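Alpha-amylase (Eisenia fetida, PDB 6M4K) probably catalyses the endohydrolysis of alpha-1,4-glucosidic linkages in starch-like polysaccharides, as a calcium-containing glycoside hydrolase of family 13. Local coordinates at residues R387-Y392 / G488-I493; E448-I453 / N458-G463. All coordinates share one frame; numbering follows the deposited sequence. Where two conformers were deposited one is given.

Interaction 1: R387-Y392 / G488-I493; sequences RWREMY and GENPMI
E390, in the first turn of helix 389-401, and N490, in the loop leading into strand 492-496, meet through a single hydrogen bond between their side chains. ND2 of N490 donates a hydrogen bond to OE2 of E390 at 2.8 Å, with an N-H...O angle of 160°. The acceptor lies close to the plane of the amide, and the carboxylate accepts it on its anti lone pair, the one turned away from OE1. Because the two planes stand 75° apart, the groups meet at one oxygen instead of pairing flat, as a carboxylate and an amide might.

Torsions bring the ends together. E390 bends at chi2 (91°), which swings its carboxylate off the line of an extended chain, while N490 sets CG opposite its own carbonyl carbon, placing the amide beside the backbone N, with its nitrogen at the carboxylate of E390. The backbone of N490 adopts positive phi, a conformation that asparagine tolerates better than most residues. NH2 of R389 comes to 3.7 Å from OE2 of E390, a long salt bridge in which the oxygen stands well out of the guanidinium plane; the NE of R389 bonds instead to the carbonyl of I453.

K326, on helix 322-334, completes the cluster, forming a salt bridge with OE2 of E390 and a hydrogen bond with OD1 of N490. A carboxylate gathering one amide N-H and two positive charges probably stays ionised, and the amide, using both its ends, connects the catalytic and C-terminal domains through directional polar bonds.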
ATOM      1  N   ARG A 387       6.918  11.896   1.817  1.00 14.64           N
ATOM      2  CA  ARG A 387       7.471  13.196   2.178  1.00 15.02           C
ATOM      3  C   ARG A 387       7.389  14.234   1.064  1.00 15.97           C
ATOM      4  O   ARG A 387       7.854  15.364   1.262  1.00 16.39           O
ATOM      5  CB  ARG A 387       8.929  13.056   2.630  1.00 14.99           C
ATOM      6  CG  ARG A 387       9.152  12.367   3.967  1.00 16.00           C
ATOM      7  CD  ARG A 387      10.410  12.931   4.610  1.00 16.09           C
ATOM      8  NE  ARG A 387      10.784  12.281   5.857  1.00 17.48           N
ATOM      9  CZ  ARG A 387      11.618  12.831   6.734  1.00 22.39           C
ATOM     10  NH1 ARG A 387      12.129  14.033   6.486  1.00 23.36           N
ATOM     11  NH2 ARG A 387      11.933  12.199   7.856  1.00 20.77           N
ATOM     12  N   TRP A 388       6.838  13.902  -0.101  1.00 15.27           N
ATOM     13  CA  TRP A 388       6.627  14.921  -1.122  1.00 15.68           C
ATOM     14  C   TRP A 388       5.527  15.864  -0.662  1.00 16.26           C
ATOM     15  O   TRP A 388       4.485  15.421  -0.173  1.00 15.02           O
ATOM     16  CB  TRP A 388       6.192  14.280  -2.437  1.00 16.93           C
ATOM     17  CG  TRP A 388       7.200  13.386  -3.114  1.00 15.62           C
ATOM     18  CD1 TRP A 388       8.419  12.997  -2.646  1.00 17.57           C
ATOM     19  CD2 TRP A 388       7.045  12.768  -4.394  1.00 15.57           C
ATOM     20  NE1 TRP A 388       9.042  12.169  -3.565  1.00 18.38           N
ATOM     21  CE2 TRP A 388       8.211  12.018  -4.647  1.00 17.58           C
ATOM     22  CE3 TRP A 388       6.029  12.782  -5.355  1.00 17.22           C
ATOM     23  CZ2 TRP A 388       8.392  11.299  -5.825  1.00 18.72           C
ATOM     24  CZ3 TRP A 388       6.206  12.061  -6.520  1.00 17.80           C
ATOM     25  CH2 TRP A 388       7.379  11.328  -6.744  1.00 17.21           C
ATOM     26  N   ARG A 389       5.739  17.171  -0.851  1.00 15.83           N
ATOM     27  CA  ARG A 389       4.748  18.144  -0.400  1.00 17.76           C
ATOM     28  C   ARG A 389       3.385  17.882  -1.026  1.00 16.93           C
ATOM     29  O   ARG A 389       2.348  18.024  -0.363  1.00 16.99           O
ATOM     30  CB  ARG A 389       5.211  19.575  -0.712  1.00 18.73           C
ATOM     31  CG  ARG A 389       4.240  20.666  -0.235  1.00 19.54           C
ATOM     32  CD  ARG A 389       4.637  22.046  -0.776  1.00 21.84           C
ATOM     33  NE  ARG A 389       4.462  22.039  -2.221  1.00 21.18           N
ATOM     34  CZ  ARG A 389       5.441  21.913  -3.107  1.00 24.34           C
ATOM     35  NH1 ARG A 389       6.712  21.843  -2.719  1.00 25.41           N
ATOM     36  NH2 ARG A 389       5.129  21.860  -4.398  1.00 22.69           N
ATOM     37  N   GLU A 390       3.356  17.523  -2.315  1.00 15.68           N
ATOM     38  CA  GLU A 390       2.083  17.271  -2.976  1.00 18.22           C
ATOM     39  C   GLU A 390       1.339  16.124  -2.307  1.00 17.80           C
ATOM     40  O   GLU A 390       0.102  16.136  -2.247  1.00 19.33           O
ATOM     41  CB  GLU A 390       2.310  16.985  -4.460  1.00 19.47           C
ATOM     42  CG  GLU A 390       2.996  18.132  -5.231  1.00 19.56           C
ATOM     43  CD  GLU A 390       4.521  18.045  -5.267  1.00 24.04           C
ATOM     44  OE1 GLU A 390       5.144  17.386  -4.406  1.00 21.07           O
ATOM     45  OE2 GLU A 390       5.115  18.644  -6.193  1.00 23.27           O
ATOM     46  N   MET A 391       2.076  15.152  -1.769  1.00 15.50           N
ATOM     47  CA  MET A 391       1.457  14.039  -1.056  0.70 15.39           C
ATOM     48  C   MET A 391       1.047  14.439   0.354  1.00 14.83           C
ATOM     49  O   MET A 391      -0.111  14.286   0.734  1.00 14.78           O
ATOM     50  CB  MET A 391       2.412  12.850  -0.985  0.70 16.48           C
ATOM     51  CG  MET A 391       2.273  11.886  -2.127  0.70 17.09           C
ATOM     52  SD  MET A 391       2.532  12.683  -3.724  0.70 18.20           S
ATOM     53  CE  MET A 391       2.702  11.254  -4.787  0.70 16.06           C
ATOM     54  N   TYR A 392       1.987  14.940   1.155  1.00 14.15           N
ATOM     55  CA  TYR A 392       1.624  15.179   2.550  1.00 13.82           C
ATOM     56  C   TYR A 392       0.621  16.311   2.703  1.00 16.47           C
ATOM     57  O   TYR A 392      -0.208  16.268   3.617  1.00 13.98           O
ATOM     58  CB  TYR A 392       2.836  15.292   3.480  1.00 15.36           C
ATOM     59  CG  TYR A 392       3.738  16.503   3.324  1.00 15.91           C
ATOM     60  CD1 TYR A 392       3.316  17.774   3.686  1.00 16.24           C
ATOM     61  CD2 TYR A 392       5.039  16.352   2.869  1.00 15.32           C
ATOM     62  CE1 TYR A 392       4.159  18.872   3.564  1.00 17.63           C
ATOM     63  CE2 TYR A 392       5.896  17.434   2.763  1.00 16.28           C
ATOM     64  CZ  TYR A 392       5.448  18.687   3.095  1.00 17.57           C
ATOM     65  OH  TYR A 392       6.307  19.770   2.970  1.00 20.58           O
ATOM     66  N   GLY A 488       0.433  21.705 -17.300  0.50 25.30           N
ATOM     67  CA  GLY A 488       1.848  21.487 -17.043  0.50 23.33           C
ATOM     68  C   GLY A 488       2.153  20.722 -15.768  0.50 25.98           C
ATOM     69  O   GLY A 488       1.370  19.856 -15.367  0.50 24.08           O
ATOM     70  N   GLU A 489       3.297  21.015 -15.145  0.50 30.09           N
ATOM     71  CA  GLU A 489       3.669  20.361 -13.894  0.50 32.90           C
ATOM     72  C   GLU A 489       2.745  20.824 -12.774  0.50 26.71           C
ATOM     73  O   GLU A 489       2.368  21.999 -12.712  0.50 26.72           O
ATOM     74  CB  GLU A 489       5.119  20.697 -13.540  0.50 34.18           C
ATOM     75  CG  GLU A 489       5.559  20.241 -12.147  0.50 35.29           C
ATOM     76  CD  GLU A 489       7.001  20.597 -11.839  0.50 47.00           C
ATOM     77  OE1 GLU A 489       7.766  20.873 -12.789  0.50 52.10           O
ATOM     78  OE2 GLU A 489       7.369  20.604 -10.646  0.50 47.57           O
ATOM     79  N   ASN A 490       2.378  19.900 -11.880  1.00 26.19           N
ATOM     80  CA  ASN A 490       1.411  20.153 -10.815  1.00 22.55           C
ATOM     81  C   ASN A 490       0.196  20.959 -11.288  1.00 23.47           C
ATOM     82  O   ASN A 490      -0.106  22.023 -10.738  1.00 21.02           O
ATOM     83  CB  ASN A 490       2.061  20.792  -9.594  1.00 20.51           C
ATOM     84  CG  ASN A 490       3.008  19.840  -8.866  1.00 23.96           C
ATOM     85  OD1 ASN A 490       2.996  18.627  -9.098  1.00 24.82           O
ATOM     86  ND2 ASN A 490       3.831  20.383  -7.977  1.00 24.11           N
ATOM     87  N   PRO A 491      -0.531  20.465 -12.311  1.00 22.60           N
ATOM     88  CA  PRO A 491      -1.628  21.227 -12.918  1.00 23.94           C
ATOM     89  C   PRO A 491      -2.921  21.070 -12.127  1.00 23.55           C
ATOM     90  O   PRO A 491      -3.970  20.672 -12.646  1.00 21.91           O
ATOM     91  CB  PRO A 491      -1.710  20.605 -14.313  1.00 24.59           C
ATOM     92  CG  PRO A 491      -1.396  19.156 -14.043  1.00 24.78           C
ATOM     93  CD  PRO A 491      -0.378  19.135 -12.931  1.00 22.49           C
ATOM     94  N   MET A 492      -2.856  21.426 -10.849  1.00 21.56           N
ATOM     95  CA  MET A 492      -3.977  21.260  -9.933  0.50 20.57           C
ATOM     96  C   MET A 492      -3.872  22.312  -8.849  1.00 18.66           C
ATOM     97  O   MET A 492      -2.769  22.736  -8.490  1.00 22.89           O
ATOM     98  CB  MET A 492      -3.906  19.934  -9.178  0.50 21.71           C
ATOM     99  CG  MET A 492      -3.769  18.711 -10.008  0.50 17.47           C
ATOM    100  SD  MET A 492      -3.697  17.303  -8.899  0.50 21.19           S
ATOM    101  CE  MET A 492      -2.039  17.451  -8.240  0.50 17.27           C
ATOM    102  N   ILE A 493      -5.014  22.700  -8.311  1.00 18.69           N
ATOM    103  CA  ILE A 493      -5.075  23.593  -7.167  1.00 19.06           C
ATOM    104  C   ILE A 493      -5.961  22.926  -6.135  1.00 19.24           C
ATOM    105  O   ILE A 493      -7.059  22.472  -6.465  1.00 18.78           O
ATOM    106  CB  ILE A 493      -5.633  24.975  -7.555  1.00 21.81           C
ATOM    107  CG1 ILE A 493      -4.616  25.728  -8.418  1.00 23.03           C
ATOM    108  CG2 ILE A 493      -6.006  25.767  -6.309  1.00 20.54           C
ATOM    109  CD1 ILE A 493      -5.093  27.102  -8.849  1.00 26.09           C
TER

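Interaction 2: E448-I453 / N458-G463; sequences EYCDVI and NRPPCG
The ring of Y449 meets a water at its edge, in the ring plane, while the carbonyl oxygen of N458 approaches it obliquely. That water lies 2.7 Å from O of C450 and 2.8 Å from O of N458, within hydrogen-bonding distance of both, bridging the two backbones. The same N458 oxygen accepts from N of C450 at 3.0 Å; the bond is nearly straight at the hydrogen (170°), but the donor stands above the carbonyl plane.

Beside it, SG of C450 joins SG of C462 in a disulfide of 2.0 Å with chi3 -80°. Both cysteines turn SG opposite their carbonyl carbon, which directs the sulfurs at each other. The rigid ring of P460 packs CD against SG of C450 at 3.7 Å, and the cis peptide before P461 helps turn the chain back toward C462. Branched V452 lays CG1 alongside CB of N458 at 4.0 Å, and the amide of N458 bonds to O of H496.

Y449 ends strand 447-449, whose partner is strand 473-475. Together with V452, it also packs on strand 492-496, while I453 reaches helix 389-401, so the disulfide-closed loop lies beside the C-terminal sheet.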
ATOM      1  N   GLU A 448      -9.402  34.022   1.990  1.00 23.37           N
ATOM      2  CA  GLU A 448      -8.152  33.941   1.249  0.50 25.55           C
ATOM      3  C   GLU A 448      -7.502  32.595   1.533  1.00 23.76           C
ATOM      4  O   GLU A 448      -7.186  32.276   2.684  1.00 26.78           O
ATOM      5  CB  GLU A 448      -7.218  35.095   1.615  0.50 27.54           C
ATOM      6  CG  GLU A 448      -7.876  36.465   1.522  0.50 29.58           C
ATOM      7  CD  GLU A 448      -6.882  37.606   1.624  0.50 34.63           C
ATOM      8  OE1 GLU A 448      -5.947  37.659   0.800  0.50 36.97           O
ATOM      9  OE2 GLU A 448      -7.032  38.447   2.535  0.50 35.89           O
ATOM     10  N   TYR A 449      -7.314  31.803   0.476  1.00 19.91           N
ATOM     11  CA  TYR A 449      -6.779  30.453   0.575  1.00 19.51           C
ATOM     12  C   TYR A 449      -5.508  30.328  -0.252  1.00 22.12           C
ATOM     13  O   TYR A 449      -5.331  31.029  -1.249  1.00 23.86           O
ATOM     14  CB  TYR A 449      -7.790  29.437   0.037  1.00 20.70           C
ATOM     15  CG  TYR A 449      -9.073  29.316   0.825  1.00 18.69           C
ATOM     16  CD1 TYR A 449     -10.081  30.270   0.720  1.00 20.20           C
ATOM     17  CD2 TYR A 449      -9.293  28.222   1.652  1.00 19.55           C
ATOM     18  CE1 TYR A 449     -11.256  30.144   1.431  1.00 20.78           C
ATOM     19  CE2 TYR A 449     -10.461  28.084   2.359  1.00 19.02           C
ATOM     20  CZ  TYR A 449     -11.441  29.045   2.252  1.00 20.69           C
ATOM     21  OH  TYR A 449     -12.602  28.898   2.959  1.00 21.77           O
ATOM     22  N   CYS A 450      -4.632  29.415   0.153  1.00 20.31           N
ATOM     23  CA  CYS A 450      -3.442  29.086  -0.614  1.00 21.68           C
ATOM     24  C   CYS A 450      -3.590  27.708  -1.244  1.00 21.39           C
ATOM     25  O   CYS A 450      -4.196  26.801  -0.661  1.00 20.86           O
ATOM     26  CB  CYS A 450      -2.193  29.069   0.266  1.00 22.70           C
ATOM     27  SG  CYS A 450      -1.950  30.559   1.238  1.00 26.88           S
ATOM     28  N   ASP A 451      -3.010  27.559  -2.431  1.00 18.79           N
ATOM     29  CA  ASP A 451      -2.946  26.265  -3.094  1.00 18.95           C
ATOM     30  C   ASP A 451      -1.955  25.376  -2.354  1.00 17.33           C
ATOM     31  O   ASP A 451      -0.741  25.602  -2.404  1.00 18.47           O
ATOM     32  CB  ASP A 451      -2.509  26.454  -4.540  1.00 19.96           C
ATOM     33  CG  ASP A 451      -2.106  25.155  -5.186  1.00 20.30           C
ATOM     34  OD1 ASP A 451      -2.763  24.129  -4.897  1.00 19.33           O
ATOM     35  OD2 ASP A 451      -1.132  25.136  -5.960  1.00 21.98           O
ATOM     36  N   VAL A 452      -2.462  24.337  -1.683  1.00 18.37           N
ATOM     37  CA  VAL A 452      -1.589  23.479  -0.884  1.00 17.03           C
ATOM     38  C   VAL A 452      -0.775  22.519  -1.729  1.00 15.19           C
ATOM     39  O   VAL A 452       0.127  21.858  -1.203  1.00 17.52           O
ATOM     40  CB  VAL A 452      -2.330  22.760   0.260  1.00 16.40           C
ATOM     41  CG1 VAL A 452      -2.966  23.771   1.183  1.00 18.30           C
ATOM     42  CG2 VAL A 452      -3.366  21.780  -0.293  1.00 18.20           C
ATOM     43  N   ILE A 453      -1.053  22.438  -3.033  1.00 16.66           N
ATOM     44  CA  ILE A 453      -0.181  21.659  -3.905  1.00 18.13           C
ATOM     45  C   ILE A 453       1.170  22.351  -4.057  1.00 18.76           C
ATOM     46  O   ILE A 453       2.217  21.701  -4.020  1.00 18.58           O
ATOM     47  CB  ILE A 453      -0.852  21.415  -5.270  1.00 19.17           C
ATOM     48  CG1 ILE A 453      -2.174  20.658  -5.102  1.00 21.52           C
ATOM     49  CG2 ILE A 453       0.090  20.662  -6.216  1.00 21.89           C
ATOM     50  CD1 ILE A 453      -2.020  19.276  -4.511  1.00 21.59           C
ATOM     51  N   ASN A 458      -2.162  26.604   4.217  1.00 21.27           N
ATOM     52  CA  ASN A 458      -3.475  26.675   3.585  1.00 20.46           C
ATOM     53  C   ASN A 458      -4.028  28.094   3.505  1.00 21.36           C
ATOM     54  O   ASN A 458      -5.066  28.307   2.871  1.00 19.63           O
ATOM     55  CB  ASN A 458      -4.479  25.780   4.323  1.00 21.57           C
ATOM     56  CG  ASN A 458      -5.031  26.435   5.574  1.00 24.57           C
ATOM     57  OD1 ASN A 458      -4.293  26.713   6.520  1.00 28.08           O
ATOM     58  ND2 ASN A 458      -6.330  26.692   5.583  1.00 27.07           N
ATOM     59  N   ARG A 459      -3.368  29.057   4.136  1.00 23.07           N
ATOM     60  CA  ARG A 459      -3.815  30.441   4.157  1.00 27.11           C
ATOM     61  C   ARG A 459      -2.583  31.322   4.279  1.00 25.07           C
ATOM     62  O   ARG A 459      -1.528  30.860   4.729  1.00 25.34           O
ATOM     63  CB  ARG A 459      -4.760  30.696   5.332  1.00 26.54           C
ATOM     64  CG  ARG A 459      -4.103  30.521   6.683  1.00 29.69           C
ATOM     65  CD  ARG A 459      -5.119  30.705   7.785  1.00 37.61           C
ATOM     66  NE  ARG A 459      -4.555  30.457   9.107  1.00 40.04           N
ATOM     67  CZ  ARG A 459      -5.270  30.479  10.227  1.00 43.96           C
ATOM     68  NH1 ARG A 459      -6.570  30.732  10.172  1.00 39.21           N
ATOM     69  NH2 ARG A 459      -4.690  30.244  11.396  1.00 43.27           N
ATOM     70  N   PRO A 460      -2.671  32.592   3.852  1.00 25.75           N
ATOM     71  CA  PRO A 460      -1.499  33.468   3.911  1.00 27.48           C
ATOM     72  C   PRO A 460      -1.001  33.682   5.338  1.00 29.73           C
ATOM     73  O   PRO A 460      -1.825  33.744   6.256  1.00 27.10           O
ATOM     74  CB  PRO A 460      -2.021  34.776   3.321  1.00 28.11           C
ATOM     75  CG  PRO A 460      -3.062  34.343   2.387  1.00 31.39           C
ATOM     76  CD  PRO A 460      -3.766  33.213   3.092  1.00 27.65           C
ATOM     77  N   PRO A 461       0.328  33.777   5.525  1.00 28.63           N
ATOM     78  CA  PRO A 461       1.345  33.684   4.468  1.00 30.35           C
ATOM     79  C   PRO A 461       1.454  32.267   3.910  1.00 26.82           C
ATOM     80  O   PRO A 461       1.475  31.301   4.671  1.00 28.38           O
ATOM     81  CB  PRO A 461       2.639  34.077   5.190  1.00 30.78           C
ATOM     82  CG  PRO A 461       2.386  33.742   6.618  1.00 35.43           C
ATOM     83  CD  PRO A 461       0.932  34.018   6.848  1.00 33.23           C
ATOM     84  N   CYS A 462       1.522  32.157   2.582  1.00 27.44           N
ATOM     85  CA  CYS A 462       1.316  30.864   1.938  1.00 26.38           C
ATOM     86  C   CYS A 462       2.503  29.924   2.107  1.00 27.66           C
ATOM     87  O   CYS A 462       2.319  28.701   2.142  1.00 24.93           O
ATOM     88  CB  CYS A 462       0.964  31.059   0.463  1.00 28.76           C
ATOM     89  SG  CYS A 462      -0.695  31.730   0.150  1.00 35.20           S
ATOM     90  N   GLY A 463       3.719  30.452   2.210  1.00 27.80           N
ATOM     91  CA  GLY A 463       4.879  29.591   2.331  1.00 26.69           C
ATOM     92  C   GLY A 463       5.376  29.085   0.991  1.00 30.24           C
ATOM     93  O   GLY A 463       4.660  28.366   0.287  1.00 28.21           O
TER
HETATM   94  O   HOH W   1      -6.095  26.326   1.205  1.00 18.39           O

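Overall arrangement
From the N terminus, the chain first completes the catalytic barrel and then enters 387-392, at the start of helix 389-401. It continues through the strands of the C-terminal domain to 448-453, and interaction 2 closes a short loop with 458-463. Only after strands 473-475 and 480-485 does 488-493 return to the helix, where interaction 1 closes the long loop. The small closure therefore lies wholly within the large one, and the two do not cross. Their centres are about 13 Å apart, and they touch directly where I493 packs on D451. Interaction 1 joins the domains; interaction 2 stays within the C-terminal one.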